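Side-chain contacts in conserved hypothetical protein, putative anti-sigma factor (Parabacteroides distasonis, PDB 4M0N), which is a putative anti-sigma factor of the FecR family, here its C-terminal part, and probably restrains a sigma factor in signalling: residues 97-102 and 174-179; 85-90 and 105-110. The protein carries 1 engineered substitution. One frame throughout, in Å; residues are numbered along the deposited sequence. Where two conformers were deposited one is given.

How the interactions relate
Interactions 1 and 2 are joined through the neighbouring strands 94-100 and 106-111 of one antiparallel sheet. Interaction 1 reaches outward, from the loop closing strand 94-100 to helix 167-178; interaction 2 lies between the two sheets, where strand 106-111 faces residues 86-89. Their centres are 14 Å apart, and two short links bridge them: Lys99 N lies 2.7 Å from Ala108 O, a probable hydrogen bond, while Ala100 CB packs 3.6 Å from Met107 CG. Only interaction 1 approaches the metal: the Tyr101 side chain is about 5 Å from the bound magnesium ion, whereas the Gln86 side chain of interaction 2 is about 12 Å from it.

Interaction 1: 97-102 and 174-179; sequences NVKAYQ and LERMYN
The backbones of Tyr101 and Arg176 stay well apart, with 10.4 Å between their CA atoms, and long side chains span the interval from just past the end of strand 94-100 to the last turn of helix 167-178. The result is a stacked cation-pi pair joining the FecR region to the FecR C-terminal region, an example of how a planar cation can tie the loop leaving a sheet to a helix. The Arg176 guanidinium lies flat on one face of the Tyr101 ring, their planes 4° apart, and Arg176 CZ sits 3.5 Å from the centroid of that ring. A bend at chi3 (-69°) lays the group down, and it also brings Arg176 CD over the same ring as a CH-pi partner, 3.3 Å from Tyr101 CE1. Salt bridges then hold the cation against turning: NH1 pairs with Glu103 and Asp104, NH2 with Asp173. Lys99, an extended chain with CG anti to its own amide nitrogen (chi1 -174°), comes up beside it, Lys99 CE 4.1 Å from Arg176 NH2. Both cations salt-bridge the same oxygen, Asp173 OD1, so one carboxylate probably serves both charges. The phenol reaches towards the metal site, where Tyr101 OH is hydrogen-bonded to Ala45 O, next to the magnesium-binding Gly46. A water ties the two side chains together at their margin: it accepts from Arg176 NE at 2.9 Å, in the guanidinium plane, and donates a weak bond to Tyr101 OH at 3.0 Å.

Interaction 2: 85-90 and 105-110; sequences RQADVK and ELMAVS
Gln86 NE2 hydrogen-bonds Asn137 OD1 while resting 3.8 Å from Met107 CB, a polar group doing double duty at the margin of an apolar interface. This is face-to-face packing of two beta sheets: strand 106-111 belongs to one, strand 88-91 to the other, and the touching parts run only 10° apart. The Gln86 and Met107 side chains pass alongside, running opposite ways, the amide carbon Gln86 CD lying 4.0 Å from Met107 CG. Beyond CG the methionine turns, with chi2 at -93°, and its methyl CE lies 4.0 Å from Ala87 CB. Further along, Val89 and Val109 meet tip to tip through their CG2 methyls, 3.8 Å apart. Phe96 of strand 94-100 and Val116 of strand 116-120 also touch Val89. Cutting Gln86 back to an alanine is likely to leave Asn137 OD1 without this amide donor and Met107 CB and CG less covered on that side. With no hydrogen bond crossing between the two segments, the contact between them rests on the burial of methyl and methylene groups, with the Gln86 amide pairing outside the two segments, with Asn137.

Interaction 1: 97-102 and 174-179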
ATOM      1  N   ASN A  97       5.765  -4.269   4.419  1.00 11.82           N
ATOM      2  CA  ASN A  97       4.941  -3.248   3.787  1.00 10.79           C
ATOM      3  C   ASN A  97       3.636  -3.042   4.514  1.00 10.47           C
ATOM      4  O   ASN A  97       2.976  -3.982   4.912  1.00 11.53           O
ATOM      5  CB  ASN A  97       4.591  -3.700   2.357  1.00 12.15           C
ATOM      6  CG  ASN A  97       4.193  -2.562   1.459  1.00 13.37           C
ATOM      7  OD1 ASN A  97       5.051  -1.785   0.995  1.00 14.85           O
ATOM      8  ND2 ASN A  97       2.902  -2.504   1.117  1.00 14.53           N
ATOM      9  N   VAL A  98       3.253  -1.773   4.666  1.00 10.57           N
ATOM     10  CA  VAL A  98       1.960  -1.416   5.229  1.00 11.54           C
ATOM     11  C   VAL A  98       1.285  -0.524   4.208  1.00 11.72           C
ATOM     12  O   VAL A  98       1.777   0.553   3.878  1.00 12.86           O
ATOM     13  CB  VAL A  98       2.105  -0.631   6.538  1.00 12.00           C
ATOM     14  CG1 VAL A  98       0.759  -0.319   7.092  1.00 13.91           C
ATOM     15  CG2 VAL A  98       2.938  -1.411   7.556  1.00 13.57           C
ATOM     16  N   LYS A  99       0.181  -1.022   3.687  1.00 11.24           N
ATOM     17  CA  LYS A  99      -0.600  -0.268   2.698  1.00 11.74           C
ATOM     18  C   LYS A  99      -1.900   0.076   3.362  1.00 11.80           C
ATOM     19  O   LYS A  99      -2.766  -0.800   3.573  1.00 11.90           O
ATOM     20  CB  LYS A  99      -0.820  -1.073   1.437  1.00 12.77           C
ATOM     21  CG  LYS A  99      -1.507  -0.243   0.374  1.00 15.26           C
ATOM     22  CD  LYS A  99      -1.687  -1.025  -0.884  1.00 19.99           C
ATOM     23  CE  LYS A  99      -2.385  -0.144  -1.911  1.00 24.20           C
ATOM     24  NZ  LYS A  99      -2.322  -0.873  -3.197  1.00 28.05           N
ATOM     25  N   ALA A 100      -2.086   1.356   3.691  1.00 12.59           N
ATOM     26  CA  ALA A 100      -3.211   1.805   4.539  1.00 12.45           C
ATOM     27  C   ALA A 100      -3.654   3.200   4.143  1.00 13.11           C
ATOM     28  O   ALA A 100      -3.677   4.104   4.933  1.00 13.01           O
ATOM     29  CB  ALA A 100      -2.829   1.750   6.021  1.00 13.21           C
ATOM     30  N   TYR A 101      -3.969   3.357   2.879  1.00 12.51           N
ATOM     31  CA  TYR A 101      -4.472   4.629   2.369  1.00 12.60           C
ATOM     32  C   TYR A 101      -5.889   4.815   2.920  1.00 14.40           C
ATOM     33  O   TYR A 101      -6.774   3.938   2.796  1.00 14.98           O
ATOM     34  CB  TYR A 101      -4.513   4.649   0.838  1.00 12.71           C
ATOM     35  CG  TYR A 101      -3.171   4.739   0.188  1.00 12.39           C
ATOM     36  CD1 TYR A 101      -2.522   5.959   0.037  1.00 12.97           C
ATOM     37  CD2 TYR A 101      -2.536   3.602  -0.276  1.00 11.48           C
ATOM     38  CE1 TYR A 101      -1.283   6.053  -0.569  1.00 12.67           C
ATOM     39  CE2 TYR A 101      -1.319   3.694  -0.894  1.00 11.45           C
ATOM     40  CZ  TYR A 101      -0.687   4.900  -1.025  1.00 11.45           C
ATOM     41  OH  TYR A 101       0.522   4.955  -1.655  1.00 13.58           O
ATOM     42  N   GLN A 102      -6.112   5.987   3.495  1.00 15.91           N
ATOM     43  CA  GLN A 102      -7.414   6.269   4.098  1.00 17.09           C
ATOM     44  C   GLN A 102      -8.556   6.277   3.089  1.00 17.97           C
ATOM     45  O   GLN A 102      -9.703   5.918   3.452  1.00 18.60           O
ATOM     46  CB  GLN A 102      -7.351   7.544   4.964  1.00 19.87           C
ATOM     47  CG  GLN A 102      -7.190   8.846   4.217  1.00 22.15           C
ATOM     48  CD  GLN A 102      -6.964  10.078   5.123  1.00 27.14           C
ATOM     49  OE1 GLN A 102      -6.933  10.019   6.370  1.00 26.96           O
ATOM     50  NE2 GLN A 102      -6.809  11.200   4.481  1.00 26.41           N
ATOM     51  N   LEU A 174      -3.263   3.477  -9.563  1.00 18.76           N
ATOM     52  CA  LEU A 174      -2.856   4.173 -10.784  1.00 20.02           C
ATOM     53  C   LEU A 174      -2.907   5.682 -10.626  1.00 19.32           C
ATOM     54  O   LEU A 174      -1.946   6.396 -11.000  1.00 19.30           O
ATOM     55  CB  LEU A 174      -3.702   3.739 -11.979  1.00 21.80           C
ATOM     56  CG  LEU A 174      -3.668   2.251 -12.372  1.00 22.49           C
ATOM     57  CD1 LEU A 174      -4.517   2.040 -13.619  1.00 22.78           C
ATOM     58  CD2 LEU A 174      -2.270   1.711 -12.582  1.00 24.09           C
ATOM     59  N   GLU A 175      -3.993   6.182 -10.052  1.00 18.92           N
ATOM     60  CA  GLU A 175      -4.096   7.616  -9.819  1.00 20.70           C
ATOM     61  C   GLU A 175      -2.935   8.150  -8.998  1.00 19.50           C
ATOM     62  O   GLU A 175      -2.343   9.196  -9.303  1.00 20.14           O
ATOM     63  CB  GLU A 175      -5.393   7.979  -9.094  1.00 23.23           C
ATOM     64  CG  GLU A 175      -6.658   7.759  -9.875  1.00 27.24           C
ATOM     65  CD  GLU A 175      -7.857   8.269  -9.107  1.00 31.68           C
ATOM     66  OE1 GLU A 175      -8.180   7.665  -8.061  1.00 37.36           O
ATOM     67  OE2 GLU A 175      -8.453   9.257  -9.564  1.00 29.37           O
ATOM     68  N   ARG A 176      -2.578   7.418  -7.950  1.00 18.12           N
ATOM     69  CA  ARG A 176      -1.490   7.832  -7.094  1.00 17.84           C
ATOM     70  C   ARG A 176      -0.099   7.719  -7.737  1.00 18.58           C
ATOM     71  O   ARG A 176       0.749   8.594  -7.563  1.00 18.35           O
ATOM     72  CB  ARG A 176      -1.529   7.008  -5.811  1.00 17.17           C
ATOM     73  CG  ARG A 176      -2.689   7.397  -4.934  1.00 17.54           C
ATOM     74  CD  ARG A 176      -2.572   6.745  -3.559  1.00 16.88           C
ATOM     75  NE  ARG A 176      -2.778   5.309  -3.640  1.00 15.47           N
ATOM     76  CZ  ARG A 176      -3.881   4.660  -3.260  1.00 15.79           C
ATOM     77  NH1 ARG A 176      -4.914   5.300  -2.766  1.00 16.40           N
ATOM     78  NH2 ARG A 176      -3.951   3.338  -3.408  1.00 15.97           N
ATOM     79  N   MET A 177       0.115   6.640  -8.475  1.00 18.96           N
ATOM     80  CA  MET A 177       1.395   6.425  -9.153  1.00 22.64           C
ATOM     81  C   MET A 177       1.660   7.444 -10.225  1.00 23.90           C
ATOM     82  O   MET A 177       2.776   7.957 -10.304  1.00 24.91           O
ATOM     83  CB  MET A 177       1.462   5.044  -9.810  1.00 24.47           C
ATOM     84  CG  MET A 177       2.740   4.823 -10.630  1.00 27.73           C
ATOM     85  SD  MET A 177       3.026   3.074 -10.996  1.00 30.13           S
ATOM     86  CE  MET A 177       3.543   2.367  -9.416  1.00 39.83           C
ATOM     87  N   TYR A 178       0.660   7.669 -11.085  1.00 21.73           N
ATOM     88  CA  TYR A 178       0.818   8.472 -12.273  1.00 23.38           C
ATOM     89  C   TYR A 178       0.360   9.914 -12.124  1.00 23.84           C
ATOM     90  O   TYR A 178       0.507  10.712 -13.055  1.00 24.33           O
ATOM     91  CB  TYR A 178       0.116   7.784 -13.447  1.00 23.55           C
ATOM     92  CG  TYR A 178       0.742   6.442 -13.774  1.00 21.54           C
ATOM     93  CD1 TYR A 178       1.937   6.350 -14.472  1.00 21.42           C
ATOM     94  CD2 TYR A 178       0.155   5.264 -13.344  1.00 21.44           C
ATOM     95  CE1 TYR A 178       2.516   5.119 -14.754  1.00 21.18           C
ATOM     96  CE2 TYR A 178       0.719   4.034 -13.630  1.00 23.04           C
ATOM     97  CZ  TYR A 178       1.899   3.960 -14.355  1.00 22.34           C
ATOM     98  OH  TYR A 178       2.471   2.726 -14.642  1.00 21.62           O
ATOM     99  N   ASN A 179      -0.146  10.264 -10.938  1.00 20.60           N
ATOM    100  CA  ASN A 179      -0.695  11.586 -10.676  1.00 21.95           C
ATOM    101  C   ASN A 179      -1.689  12.024 -11.748  1.00 23.82           C
ATOM    102  O   ASN A 179      -1.553  13.097 -12.391  1.00 24.89           O
ATOM    103  CB  ASN A 179       0.410  12.607 -10.487  1.00 22.53           C
ATOM    104  CG  ASN A 179      -0.118  13.922  -9.992  1.00 23.06           C
ATOM    105  OD1 ASN A 179      -1.162  13.973  -9.338  1.00 24.82           O
ATOM    106  ND2 ASN A 179       0.578  14.992 -10.314  1.00 26.09           N
TER
HETATM  107  O   HOH W   1      -0.462   3.701  -4.204  1.00 16.78           O

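Interaction 2: 85-90 and 105-110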
ATOM      1  N   ARG A  85      -4.552   3.968  11.460  1.00 15.20           N
ATOM      2  CA  ARG A  85      -5.886   4.071  11.996  1.00 17.93           C
ATOM      3  C   ARG A  85      -6.456   2.691  12.334  1.00 18.89           C
ATOM      4  O   ARG A  85      -7.118   2.547  13.361  1.00 20.57           O
ATOM      5  CB  ARG A  85      -6.806   4.812  11.030  1.00 19.54           C
ATOM      6  CG  ARG A  85      -8.206   5.047  11.604  1.00 24.10           C
ATOM      7  CD  ARG A  85      -9.176   5.627  10.577  1.00 28.63           C
ATOM      8  NE  ARG A  85      -9.418   4.754   9.418  1.00 29.64           N
ATOM      9  CZ  ARG A  85     -10.327   3.776   9.344  1.00 38.12           C
ATOM     10  NH1 ARG A  85     -11.131   3.493  10.367  1.00 38.93           N
ATOM     11  NH2 ARG A  85     -10.441   3.066   8.223  1.00 45.46           N
ATOM     12  N   GLN A  86      -6.216   1.713  11.459  1.00 17.75           N
ATOM     13  CA  GLN A  86      -6.827   0.394  11.543  1.00 19.81           C
ATOM     14  C   GLN A  86      -6.109  -0.550  12.511  1.00 18.63           C
ATOM     15  O   GLN A  86      -6.715  -1.500  13.016  1.00 19.61           O
ATOM     16  CB  GLN A  86      -6.830  -0.238  10.170  1.00 23.19           C
ATOM     17  CG  GLN A  86      -7.640   0.550   9.146  1.00 25.30           C
ATOM     18  CD  GLN A  86      -6.781   1.415   8.235  1.00 21.65           C
ATOM     19  OE1 GLN A  86      -5.719   1.942   8.641  1.00 18.92           O
ATOM     20  NE2 GLN A  86      -7.257   1.602   7.001  1.00 20.58           N
ATOM     21  N   ALA A  87      -4.811  -0.317  12.699  1.00 15.18           N
ATOM     22  CA  ALA A  87      -3.964  -1.330  13.308  1.00 14.00           C
ATOM     23  C   ALA A  87      -2.653  -0.773  13.720  1.00 14.45           C
ATOM     24  O   ALA A  87      -2.123   0.143  13.098  1.00 15.38           O
ATOM     25  CB  ALA A  87      -3.681  -2.445  12.314  1.00 14.24           C
ATOM     26  N   ASP A  88      -2.093  -1.371  14.752  1.00 13.31           N
ATOM     27  CA  ASP A  88      -0.684  -1.191  15.017  1.00 14.61           C
ATOM     28  C   ASP A  88       0.082  -2.361  14.453  1.00 15.44           C
ATOM     29  O   ASP A  88      -0.294  -3.525  14.657  1.00 18.46           O
ATOM     30  CB  ASP A  88      -0.405  -1.161  16.520  1.00 15.19           C
ATOM     31  CG  ASP A  88      -0.799   0.142  17.212  1.00 18.92           C
ATOM     32  OD1 ASP A  88      -1.080   1.152  16.561  1.00 18.41           O
ATOM     33  OD2 ASP A  88      -0.729   0.200  18.473  1.00 24.33           O
ATOM     34  N   VAL A  89       1.217  -2.077  13.824  1.00 14.08           N
ATOM     35  CA  VAL A  89       2.097  -3.131  13.382  1.00 14.67           C
ATOM     36  C   VAL A  89       3.345  -3.053  14.241  1.00 16.09           C
ATOM     37  O   VAL A  89       4.066  -2.042  14.216  1.00 17.41           O
ATOM     38  CB  VAL A  89       2.443  -2.969  11.895  1.00 15.83           C
ATOM     39  CG1 VAL A  89       3.356  -4.089  11.452  1.00 16.33           C
ATOM     40  CG2 VAL A  89       1.159  -2.873  11.082  1.00 17.76           C
ATOM     41  N   LYS A  90       3.619  -4.134  14.971  1.00 14.89           N
ATOM     42  CA  LYS A  90       4.662  -4.148  16.000  1.00 17.90           C
ATOM     43  C   LYS A  90       5.754  -5.149  15.668  1.00 17.40           C
ATOM     44  O   LYS A  90       5.458  -6.314  15.366  1.00 18.39           O
ATOM     45  CB  LYS A  90       3.988  -4.512  17.291  1.00 20.17           C
ATOM     46  CG  LYS A  90       4.865  -4.459  18.511  1.00 24.75           C
ATOM     47  CD  LYS A  90       4.005  -4.724  19.737  1.00 31.98           C
ATOM     48  CE  LYS A  90       4.805  -4.519  21.003  1.00 40.35           C
ATOM     49  NZ  LYS A  90       5.909  -5.513  21.102  1.00 49.95           N
ATOM     50  N   GLU A 105     -10.522   0.939   0.070  1.00 18.75           N
ATOM     51  CA  GLU A 105     -11.381  -0.035   0.729  0.50 20.43           C
ATOM     52  C   GLU A 105     -10.554  -1.063   1.501  1.00 17.79           C
ATOM     53  O   GLU A 105     -11.055  -1.642   2.457  1.00 18.61           O
ATOM     54  CB  GLU A 105     -12.346  -0.719  -0.260  0.50 24.30           C
ATOM     55  CG  GLU A 105     -11.732  -1.636  -1.306  0.50 25.69           C
ATOM     56  CD  GLU A 105     -12.762  -2.502  -2.020  0.50 28.74           C
ATOM     57  OE1 GLU A 105     -13.819  -1.970  -2.427  0.50 32.03           O
ATOM     58  OE2 GLU A 105     -12.510  -3.719  -2.177  0.50 34.19           O
ATOM     59  N   LEU A 106      -9.300  -1.287   1.105  1.00 16.65           N
ATOM     60  CA  LEU A 106      -8.485  -2.290   1.762  1.00 16.60           C
ATOM     61  C   LEU A 106      -7.246  -1.720   2.409  1.00 17.03           C
ATOM     62  O   LEU A 106      -6.685  -0.728   1.927  1.00 19.45           O
ATOM     63  CB  LEU A 106      -8.043  -3.362   0.777  1.00 20.67           C
ATOM     64  CG  LEU A 106      -9.101  -4.061  -0.067  1.00 24.58           C
ATOM     65  CD1 LEU A 106      -8.460  -4.953  -1.128  1.00 29.96           C
ATOM     66  CD2 LEU A 106      -9.986  -4.872   0.852  1.00 24.70           C
ATOM     67  N   MET A 107      -6.825  -2.360   3.502  1.00 14.11           N
ATOM     68  CA  MET A 107      -5.546  -2.135   4.128  1.00 13.67           C
ATOM     69  C   MET A 107      -4.818  -3.483   4.185  1.00 13.74           C
ATOM     70  O   MET A 107      -5.447  -4.509   4.343  1.00 14.45           O
ATOM     71  CB  MET A 107      -5.788  -1.570   5.519  1.00 15.98           C
ATOM     72  CG  MET A 107      -4.589  -1.374   6.386  1.00 19.59           C
ATOM     73  SD  MET A 107      -4.198  -2.756   7.459  1.00 25.94           S
ATOM     74  CE  MET A 107      -3.001  -1.876   8.463  1.00 24.40           C
ATOM     75  N   ALA A 108      -3.519  -3.476   3.952  1.00 12.67           N
ATOM     76  CA  ALA A 108      -2.765  -4.727   3.969  1.00 13.77           C
ATOM     77  C   ALA A 108      -1.382  -4.551   4.534  1.00 14.56           C
ATOM     78  O   ALA A 108      -0.678  -3.567   4.235  1.00 13.51           O
ATOM     79  CB  ALA A 108      -2.647  -5.336   2.586  1.00 15.33           C
ATOM     80  N   VAL A 109      -0.985  -5.542   5.336  1.00 13.84           N
ATOM     81  CA  VAL A 109       0.358  -5.642   5.867  1.00 13.28           C
ATOM     82  C   VAL A 109       0.986  -6.923   5.340  1.00 12.66           C
ATOM     83  O   VAL A 109       0.390  -7.987   5.419  1.00 13.49           O
ATOM     84  CB  VAL A 109       0.340  -5.680   7.413  1.00 14.43           C
ATOM     85  CG1 VAL A 109       1.732  -5.868   7.985  1.00 14.69           C
ATOM     86  CG2 VAL A 109      -0.333  -4.415   7.952  1.00 15.70           C
ATOM     87  N   SER A 110       2.167  -6.786   4.749  1.00 12.71           N
ATOM     88  CA  SER A 110       2.825  -7.883   4.016  1.00 13.69           C
ATOM     89  C   SER A 110       4.268  -7.960   4.464  1.00 13.77           C
ATOM     90  O   SER A 110       4.989  -6.964   4.424  1.00 14.15           O
ATOM     91  CB  SER A 110       2.788  -7.617   2.524  1.00 14.72           C
ATOM     92  OG  SER A 110       1.479  -7.296   2.041  1.00 14.56           O
TER